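Local coordinates for protein phospholethanolamine N-methyltransferase 2 (Haemonchus contortus, PDB 4KRI) that probably methylates phosphomonomethylethanolamine, using S-adenosylmethionine, in the later steps toward phosphocholine, and here holds that compound and S-adenosylhomocysteine, at residues A[311-316]-A[360-365]. Residues are numbered along the deposited sequence; the frame is centred on the assembly and turned at random.
Sequences RIYRAL and KKTGFI
Tyr313 turns one edge of its ring onto a face of Phe364. The pair is a T-shaped stack, with centroids 5.2 Å apart and planes at 76°. Tyr313 CD1 does the touching and sits 3.8 Å above the Phe364 plane, over the ring centre. CG of Tyr313 is anti to its backbone N (chi1 -173°), which carries the ring across to the end of helix 352-362. The two aromatic side chains run past each other in opposite directions, and the tip of Phe364 reaches the base of the tyrosine, with CZ 3.8 Å from Tyr313 CB.

The end of helix 352-362 also packs on Tyr313. Thr362 CG2 lies 3.6 Å from Tyr313 CB. The carbonyl O of Thr362 stands 3.7 Å above the plane of the Tyr313 ring, offset toward the rim. Gly363 O instead meets the ring edge, 3.5 Å from Tyr313 CE1. The hydroxyl of Thr362 is turned back to its own helix and hydrogen-bonds Ile358 O.

The side chains of Leu316 and Ile312 run at about a right angle to that of Phe364 and meet the rim of its ring. Leu316 CD1 lies in the ring plane, 3.7 Å from Phe364 CE1. Ile312 CG2 comes near the plane at Phe364 CZ, 3.9 Å away. Val322 and Ala429, on neighbouring strands, also touch Phe364, so the ring is buried between helix and strands.

Gly363 has positive phi (114°) and is the C-prime residue of a Schellman motif, with Phe364 N hydrogen-bonded to Ala359 O. This turn ends helix 352-362 just before Phe364. The whole joins two helices over the strands of the Rossmann-like methyltransferase fold.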
# COMPACT_ATOMS: atom_id res chain seq x y z
N ARG A 311 4.04 3.53 -15.11
CA ARG A 311 3.07 2.61 -14.52
C ARG A 311 1.67 3.23 -14.41
O ARG A 311 0.65 2.56 -14.65
CB ARG A 311 3.54 2.16 -13.14
CG ARG A 311 4.81 1.34 -13.14
CD ARG A 311 4.63 0.18 -12.17
NE ARG A 311 5.78 -0.72 -12.11
CZ ARG A 311 6.25 -1.41 -13.14
NH1 ARG A 311 5.68 -1.29 -14.34
NH2 ARG A 311 7.30 -2.21 -12.99
N ILE A 312 1.62 4.50 -14.03
CA ILE A 312 0.36 5.23 -13.99
C ILE A 312 -0.25 5.34 -15.39
O ILE A 312 -1.45 5.09 -15.57
CB ILE A 312 0.56 6.65 -13.40
CG1 ILE A 312 0.83 6.56 -11.90
CG2 ILE A 312 -0.62 7.55 -13.70
CD1 ILE A 312 1.26 7.87 -11.28
N TYR A 313 0.56 5.72 -16.37
CA TYR A 313 0.10 5.79 -17.75
C TYR A 313 -0.50 4.46 -18.20
O TYR A 313 -1.56 4.42 -18.83
CB TYR A 313 1.27 6.20 -18.65
CG TYR A 313 0.89 6.48 -20.08
CD1 TYR A 313 0.65 7.77 -20.51
CD2 TYR A 313 0.79 5.45 -21.01
CE1 TYR A 313 0.31 8.03 -21.84
CE2 TYR A 313 0.45 5.70 -22.33
CZ TYR A 313 0.22 7.00 -22.73
OH TYR A 313 -0.12 7.26 -24.04
N ARG A 314 0.19 3.37 -17.87
CA ARG A 314 -0.26 2.03 -18.27
C ARG A 314 -1.63 1.69 -17.65
O ARG A 314 -2.51 1.13 -18.33
CB ARG A 314 0.78 0.99 -17.82
CG ARG A 314 0.38 -0.45 -18.04
CD ARG A 314 1.50 -1.39 -17.62
NE ARG A 314 1.17 -2.80 -17.85
CZ ARG A 314 0.50 -3.55 -16.98
NH1 ARG A 314 0.10 -3.02 -15.82
NH2 ARG A 314 0.24 -4.82 -17.25
N ALA A 315 -1.81 2.05 -16.39
CA ALA A 315 -3.01 1.67 -15.65
C ALA A 315 -4.25 2.49 -16.03
O ALA A 315 -5.37 2.03 -15.86
CB ALA A 315 -2.76 1.76 -14.15
N LEU A 316 -4.03 3.70 -16.53
CA LEU A 316 -5.15 4.56 -16.94
C LEU A 316 -5.81 4.07 -18.21
O LEU A 316 -5.13 3.59 -19.12
CB LEU A 316 -4.67 6.00 -17.17
CG LEU A 316 -4.44 6.89 -15.95
CD1 LEU A 316 -3.70 8.17 -16.36
CD2 LEU A 316 -5.78 7.24 -15.33
N LYS A 360 5.78 14.53 -20.07
CA LYS A 360 5.84 14.59 -21.53
C LYS A 360 6.47 13.34 -22.13
O LYS A 360 5.95 12.76 -23.09
CB LYS A 360 6.60 15.84 -21.99
CG LYS A 360 5.80 17.13 -21.87
CD LYS A 360 6.09 18.06 -23.03
CE LYS A 360 5.33 19.36 -22.87
NZ LYS A 360 5.63 19.98 -21.55
N LYS A 361 7.60 12.92 -21.56
CA LYS A 361 8.32 11.72 -22.02
C LYS A 361 7.44 10.48 -21.92
O LYS A 361 7.45 9.61 -22.81
CB LYS A 361 9.61 11.53 -21.22
CG LYS A 361 10.39 10.26 -21.57
CD LYS A 361 11.17 10.41 -22.87
CE LYS A 361 12.03 9.19 -23.17
NZ LYS A 361 11.25 8.03 -23.70
N THR A 362 6.67 10.41 -20.84
CA THR A 362 5.76 9.29 -20.60
C THR A 362 4.63 9.23 -21.62
O THR A 362 4.12 8.15 -21.95
CB THR A 362 5.14 9.41 -19.19
OG1 THR A 362 6.19 9.47 -18.22
CG2 THR A 362 4.27 8.20 -18.90
N GLY A 363 4.24 10.38 -22.14
CA GLY A 363 3.23 10.41 -23.18
C GLY A 363 1.92 11.09 -22.77
O GLY A 363 0.95 11.06 -23.53
N PHE A 364 1.91 11.69 -21.59
CA PHE A 364 0.75 12.44 -21.12
C PHE A 364 0.54 13.71 -21.94
O PHE A 364 1.50 14.31 -22.44
CB PHE A 364 0.91 12.81 -19.65
CG PHE A 364 0.72 11.65 -18.71
CD1 PHE A 364 -0.55 11.12 -18.50
CD2 PHE A 364 1.80 11.09 -18.04
CE1 PHE A 364 -0.73 10.05 -17.64
CE2 PHE A 364 1.61 10.02 -17.18
CZ PHE A 364 0.35 9.51 -16.98
N ILE A 365 -0.72 14.11 -22.10
CA ILE A 365 -1.07 15.36 -22.77
C ILE A 365 -1.88 16.24 -21.81
O ILE A 365 -2.18 15.81 -20.69
CB ILE A 365 -1.89 15.13 -24.06
CG1 ILE A 365 -3.15 14.32 -23.77
CG2 ILE A 365 -1.05 14.40 -25.09
CD1 ILE A 365 -4.19 14.33 -24.91